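Local structure of erythrocyte membrane protein 1 (Plasmodium falciparum, 2XU0) at residues Lys95-Phe105 and Tyr167-Pro177; Lys345-Asp353 and Ile364-Gln374. The protein probably binds host cell-surface receptors as a malaria parasite adhesin, this chain being its N-terminal segment and first Duffy-binding-like domain, a rosetting domain. The protein carries 10 engineered substitutions. All blocks are in the same frame, centred on the assembly; numbering follows the deposited sequence.

Contact 1: residues Lys95-Phe105 and Tyr167-Pro177; sequences KPCYGREQNRF and YEGNYIVNDHP
Pro96 lies beside Tyr167 and Phe105 beside His176, so that the irregular chain 95-105 follows the last turns of helix 154-175 in the same direction. The CA atoms of Pro96 and Tyr167 are 6.3 Å apart, and those of Phe105 and His176 6.9 Å. Between them a type II beta turn from Cys97 to Arg100 lifts the chain off the helix before Gln102 brings it back.

Arg104 carries the middle of the contact. Its guanidinium grips Glu168 end-on, NH2 to OE1 at 2.6 Å and NH1 to OE2 at 2.7 Å, in a salt bridge whose two planes are turned 39° apart. Glu168 is held further by Cys139 N and Ser195 OG, so this buried carboxylate has several donors that would favour its charged form. A chi1 of 169° swings the Tyr171 ring away from its own N and lays it over one face of the Arg104 guanidinium. Ring and guanidinium planes lie only 3° from parallel, with the CD2 rim over that face and CE2 3.4 Å from Arg104 NE. The hydroxyl at the far end accepts from Arg104 N (N to OH 2.9 Å) and gives a weak bond to Asp175 OD2. A water links that same OD2 to Phe105 N.

This helix belongs to the largely helical Duffy-binding-like fold, and the disulfide Cys97-Cys139 pins chain 95-105 to the loop between helices 133-136 and 154-175. At the helix end, Phe105 receives Pro177 CD over one face, 4.1 Å from the ring centroid, while His176 points an edge at its face and Ile172 CD1 meets its rim. His176 is hydrogen-bonded through ND1 to Asp178 N and through NE2 to Ser191 OG. At the other end, Pro96 CD makes a CH-pi contact with the face of Tyr167, whose hydroxyl meets the aliphatic chain of Lys95.

Contact 2: residues Lys345-Asp353 and Ile364-Gln374; sequences KYCSGDGHD and IFVDLDCPRCQ
The His352 imidazole is sandwiched between Ile364 CG2 on one face, 3.5 Å from the ring centroid, and Asp350 CB on the opposite one. Phe365 turns its ring edge to Asp353 CB, while one face of the Arg372 guanidinium lies over the carbonyl oxygen of Asp369.

Asp353 N donates to Phe365 O at 2.8 Å, an almost straight bond (171°). The carboxylate of Asp353 comes near that of Asp367 but has donors of its own, Thr355 OG1 and Gln356 NE2; Asp367 OD1 accepts from Cys370 N, three residues on, an Asx motif.

A disulfide, Cys347 SG to Cys370 SG (2.0 Å), ties the segments covalently, and Gly351 fits closely against Cys370 and Pro371. With CG anti to the backbone N (chi1 -179°) and bends further out, Lys345 reaches Asp369 in a long salt bridge, NZ to OD2 3.8 Å, reinforced by a water between these two atoms; Asp369 OD1 also pairs with Arg372 NH1, making a three-residue network.

The contact thus fastens the loop after strand 345-346 to the beginning of helix 371-407. Cys373, beside Cys347, is disulfide-bonded to Cys338 at the end of helix 311-338, and Tyr346 packs on strand 483-485.

How the contacts relate
The centre of contact 1 lies about 15 Å from the centre of the chain and that of contact 2 about 37 Å from it, near one end of the elongated molecule. The two contact centres are about 40 Å apart and their nearest atoms about 22 Å, so they do not touch. Helix 311-338 connects them: Glu322 and Arg325 touch Phe105 and Pro177 of contact 1, and the helix ends at contact 2, through Cys338. Helix 371-407, which begins in contact 2, carries Leu396 and Met400 of the bound proline's pocket. That pocket is completed by Ala125, Asn126 and Gly127, while the magnesium site is at Ser115, Ile118 and Asn121; neither contact forms part of either site.

Contact 1: residues Lys95-Phe105 and Tyr167-Pro177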
loop_
_atom_site.group_PDB
_atom_site.type_symbol
_atom_site.label_atom_id
_atom_site.label_comp_id
_atom_site.label_asym_id
_atom_site.label_seq_id
_atom_site.Cartn_x
_atom_site.Cartn_y
_atom_site.Cartn_z
ATOM N N LYS A 95 22.304 -1.033 11.067
ATOM C CA LYS A 95 20.928 -0.759 11.518
ATOM C C LYS A 95 19.901 -0.877 10.317
ATOM O O LYS A 95 20.365 -0.930 9.166
ATOM C CB LYS A 95 20.870 0.678 12.088
ATOM C CG LYS A 95 21.467 0.872 13.480
ATOM C CD LYS A 95 20.600 0.329 14.625
ATOM C CE LYS A 95 21.356 0.204 15.933
ATOM N NZ LYS A 95 22.424 -0.836 15.874
ATOM N N PRO A 96 18.540 -0.731 10.536
ATOM C CA PRO A 96 17.565 -0.868 9.428
ATOM C C PRO A 96 17.224 0.321 8.513
ATOM O O PRO A 96 17.049 0.075 7.318
ATOM C CB PRO A 96 16.298 -1.362 10.151
ATOM C CG PRO A 96 16.766 -1.790 11.513
ATOM C CD PRO A 96 17.805 -0.755 11.810
ATOM N N CYS A 97 17.055 1.576 9.041
ATOM C CA CYS A 97 16.673 2.747 8.209
ATOM C C CYS A 97 17.819 3.553 7.553
ATOM O O CYS A 97 17.552 4.555 6.878
ATOM C CB CYS A 97 15.705 3.676 8.936
ATOM S SG CYS A 97 14.224 2.867 9.591
ATOM N N TYR A 98 19.067 3.156 7.771
ATOM C CA TYR A 98 20.229 3.852 7.215
ATOM C C TYR A 98 20.286 3.735 5.701
ATOM O O TYR A 98 20.197 2.631 5.151
ATOM C CB TYR A 98 21.539 3.336 7.839
ATOM C CG TYR A 98 22.784 3.943 7.228
ATOM C CD1 TYR A 98 23.074 5.299 7.388
ATOM C CD2 TYR A 98 23.658 3.171 6.467
ATOM C CE1 TYR A 98 24.219 5.864 6.825
ATOM C CE2 TYR A 98 24.795 3.731 5.882
ATOM C CZ TYR A 98 25.079 5.075 6.079
ATOM O OH TYR A 98 26.199 5.631 5.520
ATOM N N GLY A 99 20.469 4.883 5.061
ATOM C CA GLY A 99 20.556 4.995 3.613
ATOM C C GLY A 99 19.194 5.140 2.976
ATOM O O GLY A 99 19.085 5.424 1.780
ATOM N N ARG A 100 18.140 4.975 3.781
ATOM C CA ARG A 100 16.786 5.082 3.274
ATOM C C ARG A 100 16.203 6.453 3.386
ATOM O O ARG A 100 16.337 7.123 4.411
ATOM C CB ARG A 100 15.865 4.004 3.852
ATOM C CG ARG A 100 16.010 2.685 3.098
ATOM C CD ARG A 100 16.742 1.717 3.964
ATOM N NE ARG A 100 17.052 0.455 3.294
ATOM C CZ ARG A 100 18.231 0.179 2.751
ATOM N NH1 ARG A 100 19.178 1.109 2.694
ATOM N NH2 ARG A 100 18.474 -1.026 2.258
ATOM N N GLU A 101 15.565 6.872 2.298
ATOM C CA GLU A 101 14.877 8.141 2.177
ATOM C C GLU A 101 13.654 8.089 3.080
ATOM O O GLU A 101 13.071 7.022 3.277
ATOM C CB GLU A 101 14.421 8.359 0.718
ATOM C CG GLU A 101 15.548 8.462 -0.304
ATOM C CD GLU A 101 15.104 8.617 -1.750
ATOM O OE1 GLU A 101 14.156 9.395 -2.014
ATOM O OE2 GLU A 101 15.724 7.972 -2.627
ATOM N N GLN A 102 13.297 9.227 3.654
ATOM C CA GLN A 102 12.114 9.371 4.498
ATOM C C GLN A 102 11.101 10.103 3.639
ATOM O O GLN A 102 11.309 10.178 2.429
ATOM C CB GLN A 102 12.436 10.090 5.836
ATOM C CG GLN A 102 13.129 11.468 5.721
ATOM C CD GLN A 102 14.618 11.385 5.467
ATOM O OE1 GLN A 102 15.360 10.658 6.146
ATOM N NE2 GLN A 102 15.086 12.132 4.476
ATOM N N ASN A 103 10.040 10.652 4.216
ATOM C CA ASN A 103 8.990 11.327 3.449
ATOM C C ASN A 103 8.298 10.384 2.450
ATOM O O ASN A 103 7.884 10.793 1.366
ATOM C CB ASN A 103 9.440 12.678 2.834
ATOM C CG ASN A 103 9.003 13.880 3.636
ATOM O OD1 ASN A 103 9.822 14.568 4.262
ATOM N ND2 ASN A 103 7.696 14.143 3.658
ATOM N N ARG A 104 8.127 9.110 2.873
ATOM C CA ARG A 104 7.470 8.043 2.105
ATOM C C ARG A 104 6.043 8.427 1.777
ATOM O O ARG A 104 5.518 7.996 0.753
ATOM C CB ARG A 104 7.473 6.723 2.900
ATOM C CG ARG A 104 8.858 6.214 3.243
ATOM C CD ARG A 104 8.814 4.743 3.433
ATOM N NE ARG A 104 9.677 4.282 4.507
ATOM C CZ ARG A 104 9.554 3.099 5.090
ATOM N NH1 ARG A 104 8.618 2.244 4.687
ATOM N NH2 ARG A 104 10.362 2.757 6.079
ATOM N N PHE A 105 5.423 9.261 2.625
ATOM C CA PHE A 105 4.033 9.682 2.479
ATOM C C PHE A 105 3.810 11.019 1.838
ATOM O O PHE A 105 2.658 11.401 1.658
ATOM C CB PHE A 105 3.265 9.568 3.808
ATOM C CG PHE A 105 3.387 8.225 4.492
ATOM C CD1 PHE A 105 2.648 7.130 4.050
ATOM C CD2 PHE A 105 4.218 8.059 5.591
ATOM C CE1 PHE A 105 2.783 5.882 4.668
ATOM C CE2 PHE A 105 4.348 6.817 6.208
ATOM C CZ PHE A 105 3.613 5.740 5.756
ATOM N N TYR A 167 12.169 -0.973 13.827
ATOM C CA TYR A 167 12.540 0.255 13.122
ATOM C C TYR A 167 11.602 0.676 12.057
ATOM O O TYR A 167 11.223 1.854 12.030
ATOM C CB TYR A 167 13.987 0.199 12.633
ATOM C CG TYR A 167 14.969 0.448 13.759
ATOM C CD1 TYR A 167 15.494 -0.607 14.497
ATOM C CD2 TYR A 167 15.302 1.746 14.147
ATOM C CE1 TYR A 167 16.412 -0.388 15.522
ATOM C CE2 TYR A 167 16.199 1.980 15.192
ATOM C CZ TYR A 167 16.764 0.908 15.867
ATOM O OH TYR A 167 17.651 1.124 16.891
ATOM N N GLU A 168 11.135 -0.286 11.224
ATOM C CA GLU A 168 10.147 0.016 10.168
ATOM C C GLU A 168 8.874 0.632 10.790
ATOM O O GLU A 168 8.379 1.656 10.306
ATOM C CB GLU A 168 9.811 -1.275 9.351
ATOM C CG GLU A 168 8.749 -1.072 8.271
ATOM C CD GLU A 168 9.001 -0.003 7.220
ATOM O OE1 GLU A 168 10.186 0.309 6.948
ATOM O OE2 GLU A 168 8.012 0.467 6.611
ATOM N N GLY A 169 8.379 -0.005 11.861
ATOM C CA GLY A 169 7.224 0.461 12.624
ATOM C C GLY A 169 7.444 1.853 13.177
ATOM O O GLY A 169 6.574 2.725 13.063
ATOM N N ASN A 170 8.655 2.083 13.754
ATOM C CA ASN A 170 9.000 3.408 14.264
ATOM C C ASN A 170 8.935 4.443 13.178
ATOM O O ASN A 170 8.295 5.477 13.380
ATOM C CB ASN A 170 10.354 3.398 14.967
ATOM C CG ASN A 170 10.261 4.025 16.332
ATOM O OD1 ASN A 170 9.761 5.150 16.503
ATOM N ND2 ASN A 170 10.648 3.270 17.340
ATOM N N TYR A 171 9.480 4.142 11.965
ATOM C CA TYR A 171 9.381 5.130 10.889
ATOM C C TYR A 171 7.925 5.386 10.561
ATOM O O TYR A 171 7.521 6.544 10.504
ATOM C CB TYR A 171 10.170 4.752 9.596
ATOM C CG TYR A 171 9.773 5.687 8.467
ATOM C CD1 TYR A 171 10.364 6.940 8.336
ATOM C CD2 TYR A 171 8.673 5.404 7.657
ATOM C CE1 TYR A 171 9.892 7.873 7.410
ATOM C CE2 TYR A 171 8.170 6.342 6.760
ATOM C CZ TYR A 171 8.808 7.561 6.611
ATOM O OH TYR A 171 8.336 8.471 5.701
ATOM N N ILE A 172 7.131 4.296 10.276
ATOM C CA ILE A 172 5.733 4.466 9.857
ATOM C C ILE A 172 4.975 5.320 10.835
ATOM O O ILE A 172 4.315 6.276 10.438
ATOM C CB ILE A 172 4.985 3.105 9.587
ATOM C CG1 ILE A 172 5.604 2.258 8.429
ATOM C CG2 ILE A 172 3.460 3.292 9.466
ATOM C CD1 ILE A 172 5.562 2.835 7.088
ATOM N N VAL A 173 5.023 4.941 12.115
ATOM C CA VAL A 173 4.283 5.657 13.169
ATOM C C VAL A 173 4.708 7.117 13.252
ATOM O O VAL A 173 3.852 7.989 13.403
ATOM C CB VAL A 173 4.424 4.938 14.535
ATOM C CG1 VAL A 173 3.896 5.807 15.684
ATOM C CG2 VAL A 173 3.728 3.587 14.509
ATOM N N ASN A 174 6.020 7.392 13.141
ATOM C CA ASN A 174 6.489 8.782 13.287
ATOM C C ASN A 174 6.407 9.701 12.084
ATOM O O ASN A 174 6.674 10.895 12.213
ATOM C CB ASN A 174 7.825 8.848 14.042
ATOM C CG ASN A 174 7.659 8.403 15.477
ATOM O OD1 ASN A 174 6.956 9.045 16.270
ATOM N ND2 ASN A 174 8.205 7.238 15.810
ATOM N N ASP A 175 5.978 9.173 10.923
ATOM C CA ASP A 175 5.858 10.001 9.733
ATOM C C ASP A 175 4.508 9.865 9.057
ATOM O O ASP A 175 4.247 10.520 8.044
ATOM C CB ASP A 175 7.027 9.725 8.775
ATOM C CG ASP A 175 7.283 10.855 7.798
ATOM O OD1 ASP A 175 7.414 12.018 8.252
ATOM O OD2 ASP A 175 7.271 10.595 6.577
ATOM N N HIS A 176 3.610 9.054 9.657
ATOM C CA HIS A 176 2.281 8.810 9.092
ATOM C C HIS A 176 1.441 10.073 8.995
ATOM O O HIS A 176 1.428 10.838 9.937
ATOM C CB HIS A 176 1.529 7.719 9.879
ATOM C CG HIS A 176 0.397 7.139 9.094
ATOM N ND1 HIS A 176 -0.834 7.754 9.052
ATOM C CD2 HIS A 176 0.366 6.043 8.305
ATOM C CE1 HIS A 176 -1.579 7.022 8.245
ATOM N NE2 HIS A 176 -0.898 5.981 7.770
ATOM N N PRO A 177 0.679 10.289 7.906
ATOM C CA PRO A 177 -0.168 11.495 7.831
ATOM C C PRO A 177 -1.199 11.665 8.963
ATOM O O PRO A 177 -1.698 12.771 9.175
ATOM C CB PRO A 177 -0.882 11.327 6.485
ATOM C CG PRO A 177 0.030 10.450 5.680
ATOM C CD PRO A 177 0.593 9.495 6.658
HETATM O O HOH W 1 6.114 11.446 4.584
#

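Contact 2: residues Lys345-Asp353 and Ile364-Gln374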
loop_
_atom_site.group_PDB
_atom_site.type_symbol
_atom_site.label_atom_id
_atom_site.label_comp_id
_atom_site.label_asym_id
_atom_site.label_seq_id
_atom_site.Cartn_x
_atom_site.Cartn_y
_atom_site.Cartn_z
ATOM N N LYS A 345 -12.126 35.892 -6.378
ATOM C CA LYS A 345 -11.186 35.194 -7.255
ATOM C C LYS A 345 -11.897 34.040 -7.960
ATOM O O LYS A 345 -12.423 33.129 -7.308
ATOM C CB LYS A 345 -9.982 34.667 -6.461
ATOM C CG LYS A 345 -8.938 33.934 -7.306
ATOM C CD LYS A 345 -7.951 33.082 -6.449
ATOM C CE LYS A 345 -7.015 33.869 -5.546
ATOM N NZ LYS A 345 -6.270 34.924 -6.289
ATOM N N TYR A 346 -11.883 34.085 -9.291
ATOM C CA TYR A 346 -12.450 33.079 -10.182
ATOM C C TYR A 346 -11.639 33.126 -11.467
ATOM O O TYR A 346 -11.877 33.950 -12.365
ATOM C CB TYR A 346 -13.951 33.308 -10.433
ATOM C CG TYR A 346 -14.742 32.085 -10.867
ATOM C CD1 TYR A 346 -15.917 31.725 -10.216
ATOM C CD2 TYR A 346 -14.373 31.351 -11.996
ATOM C CE1 TYR A 346 -16.682 30.637 -10.645
ATOM C CE2 TYR A 346 -15.119 30.252 -12.424
ATOM C CZ TYR A 346 -16.280 29.902 -11.751
ATOM O OH TYR A 346 -17.023 28.815 -12.167
ATOM N N CYS A 347 -10.657 32.230 -11.528
ATOM C CA CYS A 347 -9.737 32.095 -12.643
ATOM C C CYS A 347 -10.095 30.858 -13.480
ATOM O O CYS A 347 -10.919 30.025 -13.066
ATOM C CB CYS A 347 -8.316 32.000 -12.096
ATOM S SG CYS A 347 -7.871 33.337 -10.949
ATOM N N SER A 348 -9.443 30.727 -14.638
ATOM C CA SER A 348 -9.548 29.570 -15.522
ATOM C C SER A 348 -8.145 28.935 -15.617
ATOM O O SER A 348 -7.150 29.576 -15.227
ATOM C CB SER A 348 -10.019 30.004 -16.904
ATOM O OG SER A 348 -8.981 30.550 -17.700
ATOM N N GLY A 349 -8.079 27.718 -16.169
ATOM C CA GLY A 349 -6.831 26.995 -16.392
ATOM C C GLY A 349 -5.892 27.723 -17.338
ATOM O O GLY A 349 -4.677 27.506 -17.276
ATOM N N ASP A 350 -6.451 28.604 -18.217
ATOM C CA ASP A 350 -5.678 29.421 -19.175
ATOM C C ASP A 350 -5.150 30.743 -18.536
ATOM O O ASP A 350 -4.520 31.554 -19.222
ATOM C CB ASP A 350 -6.505 29.735 -20.455
ATOM C CG ASP A 350 -7.244 28.560 -21.087
ATOM O OD1 ASP A 350 -6.569 27.669 -21.654
ATOM O OD2 ASP A 350 -8.503 28.574 -21.079
ATOM N N GLY A 351 -5.410 30.937 -17.249
ATOM C CA GLY A 351 -5.010 32.128 -16.507
ATOM C C GLY A 351 -5.901 33.342 -16.738
ATOM O O GLY A 351 -5.497 34.473 -16.443
ATOM N N HIS A 352 -7.124 33.125 -17.269
ATOM C CA HIS A 352 -8.077 34.219 -17.497
ATOM C C HIS A 352 -8.805 34.554 -16.208
ATOM O O HIS A 352 -9.091 33.656 -15.401
ATOM C CB HIS A 352 -9.128 33.851 -18.561
ATOM C CG HIS A 352 -8.572 33.448 -19.890
ATOM N ND1 HIS A 352 -9.365 32.827 -20.835
ATOM C CD2 HIS A 352 -7.321 33.599 -20.397
ATOM C CE1 HIS A 352 -8.578 32.613 -21.878
ATOM N NE2 HIS A 352 -7.341 33.057 -21.657
ATOM N N ASP A 353 -9.121 35.848 -16.021
ATOM C CA ASP A 353 -9.907 36.291 -14.880
ATOM C C ASP A 353 -11.355 36.247 -15.369
ATOM O O ASP A 353 -11.769 37.094 -16.173
ATOM C CB ASP A 353 -9.475 37.693 -14.398
ATOM C CG ASP A 353 -10.301 38.300 -13.274
ATOM O OD1 ASP A 353 -11.219 37.606 -12.754
ATOM O OD2 ASP A 353 -10.035 39.471 -12.906
ATOM N N ILE A 364 -10.863 38.588 -23.678
ATOM C CA ILE A 364 -10.004 37.908 -22.720
ATOM C C ILE A 364 -9.317 38.922 -21.791
ATOM O O ILE A 364 -8.642 39.836 -22.273
ATOM C CB ILE A 364 -8.925 37.048 -23.456
ATOM C CG1 ILE A 364 -9.396 36.316 -24.754
ATOM C CG2 ILE A 364 -8.104 36.189 -22.514
ATOM C CD1 ILE A 364 -10.441 35.262 -24.663
ATOM N N PHE A 365 -9.435 38.727 -20.469
ATOM C CA PHE A 365 -8.710 39.555 -19.516
ATOM C C PHE A 365 -7.911 38.698 -18.560
ATOM O O PHE A 365 -8.466 37.906 -17.786
ATOM C CB PHE A 365 -9.582 40.572 -18.782
ATOM C CG PHE A 365 -8.762 41.532 -17.949
ATOM C CD1 PHE A 365 -8.100 42.602 -18.543
ATOM C CD2 PHE A 365 -8.625 41.349 -16.579
ATOM C CE1 PHE A 365 -7.343 43.487 -17.773
ATOM C CE2 PHE A 365 -7.864 42.230 -15.813
ATOM C CZ PHE A 365 -7.231 43.296 -16.413
ATOM N N VAL A 366 -6.590 38.862 -18.629
ATOM C CA VAL A 366 -5.641 38.150 -17.785
ATOM C C VAL A 366 -5.143 39.160 -16.759
ATOM O O VAL A 366 -4.410 40.075 -17.125
ATOM C CB VAL A 366 -4.474 37.521 -18.618
ATOM C CG1 VAL A 366 -3.442 36.836 -17.723
ATOM C CG2 VAL A 366 -4.996 36.555 -19.677
ATOM N N ASP A 367 -5.551 39.007 -15.486
ATOM C CA ASP A 367 -5.081 39.842 -14.381
ATOM C C ASP A 367 -3.715 39.276 -13.919
ATOM O O ASP A 367 -3.122 38.442 -14.612
ATOM C CB ASP A 367 -6.120 39.888 -13.225
ATOM C CG ASP A 367 -6.287 38.593 -12.440
ATOM O OD1 ASP A 367 -5.940 37.525 -12.982
ATOM O OD2 ASP A 367 -6.720 38.659 -11.262
ATOM N N LEU A 368 -3.223 39.706 -12.764
ATOM C CA LEU A 368 -1.920 39.236 -12.308
ATOM C C LEU A 368 -1.997 38.060 -11.345
ATOM O O LEU A 368 -1.009 37.339 -11.204
ATOM C CB LEU A 368 -1.051 40.390 -11.774
ATOM C CG LEU A 368 -0.898 41.572 -12.756
ATOM C CD1 LEU A 368 -0.844 42.830 -12.033
ATOM C CD2 LEU A 368 0.303 41.421 -13.684
ATOM N N ASP A 369 -3.178 37.823 -10.735
ATOM C CA ASP A 369 -3.368 36.683 -9.839
ATOM C C ASP A 369 -3.643 35.373 -10.606
ATOM O O ASP A 369 -3.054 34.342 -10.276
ATOM C CB ASP A 369 -4.466 36.966 -8.800
ATOM C CG ASP A 369 -4.149 38.085 -7.818
ATOM O OD1 ASP A 369 -2.992 38.571 -7.817
ATOM O OD2 ASP A 369 -5.058 38.474 -7.048
ATOM N N CYS A 370 -4.521 35.416 -11.635
ATOM C CA CYS A 370 -4.911 34.236 -12.421
ATOM C C CYS A 370 -3.828 33.453 -13.167
ATOM O O CYS A 370 -3.947 32.226 -13.178
ATOM C CB CYS A 370 -6.161 34.475 -13.252
ATOM S SG CYS A 370 -7.615 34.881 -12.253
ATOM N N PRO A 371 -2.700 34.057 -13.653
ATOM C CA PRO A 371 -1.609 33.220 -14.199
ATOM C C PRO A 371 -1.149 32.135 -13.215
ATOM O O PRO A 371 -0.769 31.073 -13.677
ATOM C CB PRO A 371 -0.496 34.236 -14.502
ATOM C CG PRO A 371 -1.232 35.519 -14.756
ATOM C CD PRO A 371 -2.355 35.493 -13.747
ATOM N N ARG A 372 -1.248 32.362 -11.880
ATOM C CA ARG A 372 -0.907 31.367 -10.848
ATOM C C ARG A 372 -1.857 30.136 -10.883
ATOM O O ARG A 372 -1.440 29.037 -10.505
ATOM C CB ARG A 372 -0.929 31.973 -9.437
ATOM C CG ARG A 372 0.071 33.096 -9.204
ATOM C CD ARG A 372 0.355 33.323 -7.724
ATOM N NE ARG A 372 -0.826 33.740 -6.956
ATOM C CZ ARG A 372 -1.243 34.997 -6.829
ATOM N NH1 ARG A 372 -0.602 35.984 -7.442
ATOM N NH2 ARG A 372 -2.311 35.273 -6.094
ATOM N N CYS A 373 -3.140 30.336 -11.301
ATOM C CA CYS A 373 -4.107 29.249 -11.483
ATOM C C CYS A 373 -3.598 28.390 -12.626
ATOM O O CYS A 373 -3.526 27.178 -12.469
ATOM C CB CYS A 373 -5.517 29.758 -11.765
ATOM S SG CYS A 373 -6.714 28.443 -12.144
ATOM N N GLN A 374 -3.189 29.028 -13.747
ATOM C CA GLN A 374 -2.597 28.362 -14.908
ATOM C C GLN A 374 -1.405 27.468 -14.487
ATOM O O GLN A 374 -1.401 26.288 -14.825
ATOM C CB GLN A 374 -2.190 29.384 -15.990
ATOM C CG GLN A 374 -1.681 28.747 -17.281
ATOM C CD GLN A 374 -1.310 29.750 -18.342
ATOM O OE1 GLN A 374 -1.728 29.630 -19.487
ATOM N NE2 GLN A 374 -0.496 30.747 -18.000
HETATM O O HOH W 2 -4.194 33.254 -8.166
HETATM O O HOH W 3 -7.522 37.298 -7.059
#